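Local coordinates for tail spike protein gp49 (Pseudomonas phage LKA1, PDB 4RU4) that probably cleaves the O-specific polysaccharide on the surface of Pseudomonas as a lyase, serving as the phage tailspike during entry into the host cell, at residues D155-G160 / Y165-F170. Numbering follows the deposited sequence.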
loop_
_atom_site.group_PDB
_atom_site.type_symbol
_atom_site.label_atom_id
_atom_site.label_comp_id
_atom_site.label_asym_id
_atom_site.label_seq_id
_atom_site.Cartn_x
_atom_site.Cartn_y
_atom_site.Cartn_z
ATOM N N ASP B 155 -7.635 -31.170 -19.856
ATOM C CA ASP B 155 -8.342 -29.913 -20.086
ATOM C C ASP B 155 -9.144 -29.463 -18.868
ATOM O O ASP B 155 -9.819 -30.264 -18.225
ATOM C CB ASP B 155 -9.307 -30.009 -21.270
ATOM C CG ASP B 155 -8.594 -30.179 -22.602
ATOM O OD1 ASP B 155 -7.361 -30.005 -22.662
ATOM O OD2 ASP B 155 -9.285 -30.496 -23.590
ATOM N N SER B 156 -9.079 -28.164 -18.586
ATOM C CA SER B 156 -9.854 -27.551 -17.508
ATOM C C SER B 156 -9.571 -28.144 -16.143
ATOM O O SER B 156 -10.402 -28.039 -15.230
ATOM C CB SER B 156 -11.363 -27.615 -17.794
ATOM O OG SER B 156 -11.695 -26.697 -18.818
ATOM N N SER B 157 -8.391 -28.724 -15.981
ATOM C CA SER B 157 -8.039 -29.303 -14.693
ATOM C C SER B 157 -7.919 -28.247 -13.554
ATOM O O SER B 157 -8.058 -28.593 -12.382
ATOM C CB SER B 157 -6.821 -30.228 -14.793
ATOM O OG SER B 157 -5.728 -29.636 -15.489
ATOM N N PHE B 158 -7.704 -26.972 -13.884
ATOM C CA PHE B 158 -7.804 -25.935 -12.844
ATOM C C PHE B 158 -9.226 -25.287 -12.795
ATOM O O PHE B 158 -9.837 -25.133 -11.728
ATOM C CB PHE B 158 -6.745 -24.837 -13.054
ATOM C CG PHE B 158 -6.895 -23.646 -12.106
ATOM C CD1 PHE B 158 -6.468 -23.733 -10.787
ATOM C CD2 PHE B 158 -7.464 -22.457 -12.542
ATOM C CE1 PHE B 158 -6.615 -22.629 -9.896
ATOM C CE2 PHE B 158 -7.623 -21.366 -11.673
ATOM C CZ PHE B 158 -7.188 -21.456 -10.356
ATOM N N SER B 159 -9.717 -24.872 -13.952
ATOM C CA SER B 159 -11.046 -24.247 -14.054
ATOM C C SER B 159 -11.830 -24.713 -15.278
ATOM O O SER B 159 -11.274 -24.846 -16.381
ATOM C CB SER B 159 -10.907 -22.718 -14.077
ATOM O OG SER B 159 -12.136 -22.115 -14.414
ATOM N N GLY B 160 -13.132 -24.938 -15.101
ATOM C CA GLY B 160 -13.956 -25.384 -16.194
ATOM C C GLY B 160 -14.327 -24.266 -17.158
ATOM O O GLY B 160 -14.927 -24.534 -18.198
ATOM N N TYR B 165 -7.433 -23.775 -19.184
ATOM C CA TYR B 165 -7.161 -23.482 -17.771
ATOM C C TYR B 165 -6.784 -24.773 -17.045
ATOM O O TYR B 165 -7.573 -25.339 -16.285
ATOM C CB TYR B 165 -8.363 -22.795 -17.094
ATOM C CG TYR B 165 -8.668 -21.399 -17.611
ATOM C CD1 TYR B 165 -7.775 -20.713 -18.434
ATOM C CD2 TYR B 165 -9.852 -20.757 -17.246
ATOM C CE1 TYR B 165 -8.062 -19.425 -18.900
ATOM C CE2 TYR B 165 -10.134 -19.480 -17.680
ATOM C CZ TYR B 165 -9.255 -18.826 -18.512
ATOM O OH TYR B 165 -9.586 -17.555 -18.923
ATOM N N ARG B 166 -5.569 -25.237 -17.303
ATOM C CA ARG B 166 -5.096 -26.498 -16.778
ATOM C C ARG B 166 -4.398 -26.304 -15.423
ATOM O O ARG B 166 -3.900 -25.217 -15.123
ATOM C CB ARG B 166 -4.152 -27.149 -17.793
ATOM C CG ARG B 166 -4.857 -27.459 -19.135
ATOM C CD ARG B 166 -4.101 -28.514 -19.961
ATOM N NE ARG B 166 -4.806 -28.743 -21.221
ATOM C CZ ARG B 166 -4.357 -28.338 -22.409
ATOM N NH1 ARG B 166 -3.174 -27.738 -22.502
ATOM N NH2 ARG B 166 -5.072 -28.563 -23.508
ATOM N N ALA B 167 -4.355 -27.371 -14.638
ATOM C CA ALA B 167 -3.809 -27.352 -13.284
ATOM C C ALA B 167 -2.305 -27.546 -13.289
ATOM O O ALA B 167 -1.739 -28.102 -14.225
ATOM C CB ALA B 167 -4.468 -28.452 -12.420
ATOM N N GLY B 168 -1.665 -27.094 -12.218
ATOM C CA GLY B 168 -0.248 -27.347 -11.987
ATOM C C GLY B 168 0.332 -26.115 -11.309
ATOM O O GLY B 168 -0.414 -25.207 -10.948
ATOM N N GLU B 169 1.648 -26.064 -11.125
ATOM C CA GLU B 169 2.276 -24.859 -10.563
ATOM C C GLU B 169 3.793 -24.970 -10.633
ATOM O O GLU B 169 4.320 -26.043 -10.941
ATOM C CB GLU B 169 1.854 -24.652 -9.083
ATOM C CG GLU B 169 2.108 -25.820 -8.159
ATOM C CD GLU B 169 1.343 -25.672 -6.833
ATOM O OE1 GLU B 169 1.817 -24.924 -5.936
ATOM O OE2 GLU B 169 0.244 -26.271 -6.713
ATOM N N PHE B 170 4.481 -23.867 -10.334
ATOM C CA PHE B 170 5.943 -23.841 -10.251
ATOM C C PHE B 170 6.461 -24.092 -8.836
ATOM O O PHE B 170 5.987 -23.462 -7.874
ATOM C CB PHE B 170 6.479 -22.472 -10.656
ATOM C CG PHE B 170 6.400 -22.188 -12.134
ATOM C CD1 PHE B 170 5.161 -22.015 -12.758
ATOM C CD2 PHE B 170 7.560 -22.060 -12.890
ATOM C CE1 PHE B 170 5.077 -21.701 -14.106
ATOM C CE2 PHE B 170 7.494 -21.747 -14.265
ATOM C CZ PHE B 170 6.246 -21.569 -14.871
#
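The loop joining strands 147-151 and 168-177 of the Ig-like domain folds back on itself where residues 155-159 meet residues 165-167. These two strands pair antiparallel, so the contact lies within the connection of a beta hairpin with a long loop. The carbonyl O of Y165 is the central acceptor. It takes the backbone N of F158 at 2.9 Å and the backbone N of S159 at 3.2 Å. A CA-H...O contact from S156 CA reaches the same oxygen. S157 OG also accepts the backbone N of A167 at 2.8 Å in a nearly straight bond (167°). OG lies between the backbone N and the carbonyl carbon of S157 (chi1 49°), a rotation that brings it to A167. The same hydroxyl is hydrogen-bonded to T154 O. At the outer end, R166 and D155 run side by side and form a salt bridge. Both R166 NE and R166 NH2 bind the one oxygen D155 OD1, with NH2 nearer at 2.8 Å. OD1 lies in the guanidinium plane, and the carboxylate is turned 26° from that plane. R166 NH1 bonds to A301 O. Apolar contact is slight: F158 CB faces A167 CB at 4.3 Å, and S159 CB sits at the edge of the Y165 ring, 3.9 Å from CD2. The phenol OH of Y165 bonds to E376, and the F158 side chain touches R309, so the loop also rests on later parts of the chain. The shared carbonyl and the serine bond tie residues 157-159 to Y165 and A167, just where the chain turns back toward strand 168-177. The charge of D155 probably helps hold the R166 guanidinium in its orientation toward A301.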